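Local atomic coordinates of metallo-beta-lactamase superfamily protein (Thermus thermophilus, PDB entry 2ZWR), a protein that binds zinc at a two-metal centre of the metallo-beta-lactamase fold and probably acts as a hydrolase. Residues 49-54 / 130-135. Numbering follows the deposited sequence.
Sequences AILLTH and VAFYDP. With ZN (zinc ion), chain D.
One face of the Phe-132 ring carries Leu-51, whose CD2 lies 4.2 Å from the ring centroid in a CH-pi contact, offset toward the rim, while Leu-51 CB meets Phe-132 CZ at 3.7 Å. At the ring edge run Leu-52 O, 3.7 Å from Phe-132 CZ, and Thr-53 N. Thr-53 CG2 touches Phe-132 CE2 at 3.8 Å from slightly out of plane, on the side away from Leu-51. The His-54 ring stacks on that of His-129 and turns its ND1 edge to Thr-53 OG1, which accepts at 2.9 Å, 9° out of the imidazole plane, and is also hydrogen-bonded to Asp-28 OD2. This second-shell link helps fix the imidazole's rotation, leaving NE2 to bind zinc at 2.2 Å together with His-56, His-125, Asp-144 and a water. For Phe-132, chi1 -57° sets CG anti to the carbonyl carbon and carries the ring over to residues 51-53. Beside it, Val-130 N donates a nearly straight bond (168°) to Thr-53 O, 2.8 Å away and in the carbonyl plane, and Val-130 CG2 packs against Leu-52 O. The buried contact joins the two mixed sheets of the metallo-beta-lactamase sandwich: strand 50-51 runs between 23-27 and 74-76, and strand 130-134 between 117-121 and 139-143.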
loop_
_atom_site.group_PDB
_atom_site.type_symbol
_atom_site.label_atom_id
_atom_site.label_comp_id
_atom_site.label_asym_id
_atom_site.label_seq_id
_atom_site.Cartn_x
_atom_site.Cartn_y
_atom_site.Cartn_z
ATOM N N ALA A 49 0.430 -13.640 -2.712
ATOM C CA ALA A 49 1.264 -12.607 -3.289
ATOM C C ALA A 49 1.333 -11.419 -2.345
ATOM O O ALA A 49 0.467 -11.237 -1.494
ATOM C CB ALA A 49 0.693 -12.170 -4.664
ATOM N N ILE A 50 2.375 -10.613 -2.515
ATOM C CA ILE A 50 2.507 -9.324 -1.858
ATOM C C ILE A 50 2.230 -8.244 -2.913
ATOM O O ILE A 50 2.812 -8.274 -3.995
ATOM C CB ILE A 50 3.924 -9.157 -1.210
ATOM C CG1 ILE A 50 4.048 -10.072 0.027
ATOM C CG2 ILE A 50 4.202 -7.675 -0.860
ATOM C CD1 ILE A 50 5.441 -10.157 0.678
ATOM N N LEU A 51 1.304 -7.328 -2.608
ATOM C CA LEU A 51 0.972 -6.197 -3.487
ATOM C C LEU A 51 1.423 -4.912 -2.789
ATOM O O LEU A 51 1.101 -4.698 -1.619
ATOM C CB LEU A 51 -0.540 -6.150 -3.771
ATOM C CG LEU A 51 -1.127 -6.912 -4.985
ATOM C CD1 LEU A 51 -0.629 -8.350 -5.126
ATOM C CD2 LEU A 51 -2.661 -6.874 -4.984
ATOM N N LEU A 52 2.179 -4.077 -3.503
ATOM C CA LEU A 52 2.709 -2.833 -2.924
ATOM C C LEU A 52 2.132 -1.570 -3.560
ATOM O O LEU A 52 2.282 -1.356 -4.764
ATOM C CB LEU A 52 4.249 -2.807 -2.975
ATOM C CG LEU A 52 5.015 -3.961 -2.305
ATOM C CD1 LEU A 52 6.514 -3.829 -2.594
ATOM C CD2 LEU A 52 4.752 -4.040 -0.792
ATOM N N THR A 53 1.479 -0.743 -2.734
ATOM C CA THR A 53 0.992 0.571 -3.167
ATOM C C THR A 53 2.173 1.428 -3.553
ATOM O O THR A 53 2.118 2.151 -4.544
ATOM C CB THR A 53 0.157 1.321 -2.082
ATOM O OG1 THR A 53 0.992 1.634 -0.953
ATOM C CG2 THR A 53 -1.086 0.515 -1.658
ATOM N N HIS A 54 3.249 1.336 -2.769
ATOM C CA HIS A 54 4.518 1.996 -3.096
ATOM C C HIS A 54 5.655 1.408 -2.255
ATOM O O HIS A 54 5.417 0.509 -1.441
ATOM C CB HIS A 54 4.398 3.523 -2.956
ATOM C CG HIS A 54 4.201 4.007 -1.546
ATOM N ND1 HIS A 54 3.105 3.669 -0.785
ATOM C CD2 HIS A 54 4.943 4.840 -0.782
ATOM C CE1 HIS A 54 3.192 4.254 0.396
ATOM N NE2 HIS A 54 4.299 4.971 0.423
ATOM N N VAL A 130 0.627 3.428 -6.476
ATOM C CA VAL A 130 -0.634 2.951 -7.058
ATOM C C VAL A 130 -1.735 2.843 -6.007
ATOM O O VAL A 130 -1.466 2.949 -4.806
ATOM C CB VAL A 130 -0.492 1.581 -7.806
ATOM C CG1 VAL A 130 0.530 1.673 -8.941
ATOM C CG2 VAL A 130 -0.166 0.429 -6.839
ATOM N N ALA A 131 -2.975 2.663 -6.471
ATOM C CA ALA A 131 -4.071 2.213 -5.609
ATOM C C ALA A 131 -4.671 0.950 -6.193
ATOM O O ALA A 131 -4.701 0.781 -7.418
ATOM C CB ALA A 131 -5.152 3.290 -5.475
ATOM N N PHE A 132 -5.137 0.068 -5.311
ATOM C CA PHE A 132 -5.815 -1.156 -5.699
ATOM C C PHE A 132 -7.294 -0.966 -5.482
ATOM O O PHE A 132 -7.753 -0.901 -4.340
ATOM C CB PHE A 132 -5.280 -2.363 -4.909
ATOM C CG PHE A 132 -3.806 -2.555 -5.065
ATOM C CD1 PHE A 132 -3.296 -3.157 -6.209
ATOM C CD2 PHE A 132 -2.922 -2.104 -4.083
ATOM C CE1 PHE A 132 -1.928 -3.320 -6.377
ATOM C CE2 PHE A 132 -1.555 -2.267 -4.227
ATOM C CZ PHE A 132 -1.051 -2.869 -5.385
ATOM N N TYR A 133 -8.028 -0.884 -6.591
ATOM C CA TYR A 133 -9.442 -0.497 -6.587
ATOM C C TYR A 133 -10.371 -1.689 -6.835
ATOM O O TYR A 133 -10.204 -2.439 -7.804
ATOM C CB TYR A 133 -9.699 0.637 -7.609
ATOM C CG TYR A 133 -11.146 1.103 -7.677
ATOM C CD1 TYR A 133 -11.866 1.386 -6.511
ATOM C CD2 TYR A 133 -11.792 1.276 -8.910
ATOM C CE1 TYR A 133 -13.192 1.799 -6.563
ATOM C CE2 TYR A 133 -13.125 1.698 -8.971
ATOM C CZ TYR A 133 -13.812 1.963 -7.792
ATOM O OH TYR A 133 -15.127 2.380 -7.829
ATOM N N ASP A 134 -11.339 -1.854 -5.939
ATOM C CA ASP A 134 -12.329 -2.912 -6.029
ATOM C C ASP A 134 -13.736 -2.299 -6.156
ATOM O O ASP A 134 -14.418 -2.066 -5.155
ATOM C CB ASP A 134 -12.198 -3.855 -4.823
ATOM C CG ASP A 134 -13.429 -4.727 -4.603
ATOM O OD1 ASP A 134 -14.073 -5.153 -5.583
ATOM O OD2 ASP A 134 -13.750 -4.986 -3.427
ATOM N N PRO A 135 -14.167 -2.022 -7.403
ATOM C CA PRO A 135 -15.460 -1.379 -7.653
ATOM C C PRO A 135 -16.658 -2.168 -7.136
ATOM O O PRO A 135 -17.642 -1.573 -6.700
ATOM C CB PRO A 135 -15.521 -1.272 -9.185
ATOM C CG PRO A 135 -14.503 -2.238 -9.698
ATOM C CD PRO A 135 -13.434 -2.298 -8.655
HETATM ZN ZN ZN D . 4.920 6.589 1.756
HETATM O O HOH W 1 5.268 6.044 3.727
#